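Local atomic coordinates of cupin type-2 domain-containing protein (Ralstonia eutropha, PDB entry 2OPK), a protein that is of uncharacterised function but has a cupin domain and may act as a mannose-6-phosphate isomerase. Residues W95-G98 with G99-T102. Sequence-based numbering, arbitrary orientation.
Sequences WTDG and GEPT
Asp97 reaches forward with its carboxylate to the backbone of Gly99 and Glu100: with CG anti to the backbone N (chi1 -159°), OD1 accepts the N-H of Gly99 at 2.8 Å. That bond is fairly straight (155°), the N-H coming in almost head-on to the C-O bond; a second, weak one comes to the same OD1 from Glu100 N at 3.2 Å. On the buried flank, Thr102 OG1 presses against Asp97 CB at 3.3 Å and lies 4.0 Å from Thr96 CB, while also bonding to Ser63 O. A water sits inside the bend, within hydrogen-bonding distance of Asp97 O, Glu100 O and Thr102 OG1. The Asp97-Gly99 bond makes this an Asx turn, set in the loop that carries the cupin chain from strand 91-96 of the three-stranded sheet to strand 102-109 in the middle of the five-stranded one. The outer side is looser. There the Glu100 side chain runs on straight from CG, which sits 3.7 Å from Asp97 OD1, and the two carboxylate planes stand almost perpendicular (88°). Asp97 OD2 and Glu100 OE2 are 4.2 Å apart with a second water between them, and Ser63 OG also grips Asp97 OD2.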
loop_
_atom_site.group_PDB
_atom_site.type_symbol
_atom_site.label_atom_id
_atom_site.label_comp_id
_atom_site.label_asym_id
_atom_site.label_seq_id
_atom_site.Cartn_x
_atom_site.Cartn_y
_atom_site.Cartn_z
ATOM N N TRP B 95 14.166 14.519 -1.544
ATOM C CA TRP B 95 15.313 13.599 -1.487
ATOM C C TRP B 95 14.823 12.175 -1.277
ATOM O O TRP B 95 13.693 11.971 -0.852
ATOM C CB TRP B 95 16.301 13.948 -0.342
ATOM C CG TRP B 95 15.784 13.608 1.053
ATOM C CD1 TRP B 95 15.936 12.423 1.713
ATOM C CD2 TRP B 95 15.019 14.458 1.930
ATOM N NE1 TRP B 95 15.299 12.462 2.939
ATOM C CE2 TRP B 95 14.730 13.699 3.101
ATOM C CE3 TRP B 95 14.553 15.782 1.849
ATOM C CZ2 TRP B 95 14.008 14.218 4.161
ATOM C CZ3 TRP B 95 13.835 16.295 2.907
ATOM C CH2 TRP B 95 13.570 15.521 4.048
ATOM N N THR B 96 15.701 11.209 -1.554
ATOM C CA THR B 96 15.503 9.808 -1.191
ATOM C C THR B 96 16.773 9.321 -0.508
ATOM O O THR B 96 17.820 9.908 -0.675
ATOM C CB THR B 96 15.102 8.872 -2.385
ATOM O OG1 THR B 96 16.093 8.883 -3.433
ATOM C CG2 THR B 96 13.774 9.296 -2.958
ATOM N N ASP B 97 16.650 8.230 0.251
ATOM C CA ASP B 97 17.743 7.638 1.002
ATOM C C ASP B 97 18.993 7.465 0.140
ATOM O O ASP B 97 18.937 6.895 -0.981
ATOM C CB ASP B 97 17.300 6.283 1.579
ATOM C CG ASP B 97 18.133 5.834 2.749
ATOM O OD1 ASP B 97 19.337 5.537 2.566
ATOM O OD2 ASP B 97 17.559 5.745 3.857
ATOM N N GLY B 98 20.112 7.972 0.658
ATOM C CA GLY B 98 21.416 7.877 -0.029
ATOM C C GLY B 98 22.227 6.604 0.220
ATOM O O GLY B 98 23.287 6.418 -0.376
ATOM N N GLY B 99 21.733 5.737 1.091
ATOM C CA GLY B 99 22.442 4.550 1.491
ATOM C C GLY B 99 21.825 3.251 1.084
ATOM O O GLY B 99 22.495 2.231 1.125
ATOM N N GLU B 100 20.547 3.265 0.721
ATOM C CA GLU B 100 19.875 2.051 0.293
ATOM C C GLU B 100 18.706 2.386 -0.600
ATOM O O GLU B 100 18.277 3.561 -0.683
ATOM C CB GLU B 100 19.362 1.268 1.485
ATOM C CG GLU B 100 18.329 2.001 2.342
ATOM C CD GLU B 100 17.844 1.150 3.527
ATOM O OE1 GLU B 100 17.546 -0.041 3.320
ATOM O OE2 GLU B 100 17.727 1.672 4.640
ATOM N N PRO B 101 18.205 1.361 -1.318
ATOM C CA PRO B 101 16.972 1.641 -2.064
ATOM C C PRO B 101 15.797 2.118 -1.210
ATOM O O PRO B 101 15.640 1.719 -0.056
ATOM C CB PRO B 101 16.639 0.289 -2.748
ATOM C CG PRO B 101 17.876 -0.451 -2.794
ATOM C CD PRO B 101 18.703 -0.009 -1.573
ATOM N N THR B 102 14.996 2.997 -1.795
ATOM C CA THR B 102 13.760 3.438 -1.221
ATOM C C THR B 102 12.670 2.824 -2.113
ATOM O O THR B 102 12.598 3.114 -3.316
ATOM C CB THR B 102 13.658 4.963 -1.166
ATOM O OG1 THR B 102 14.650 5.478 -0.280
ATOM C CG2 THR B 102 12.305 5.399 -0.644
HETATM O O HOH W 1 16.853 5.568 -2.090
HETATM O O HOH W 2 17.106 3.763 5.655
#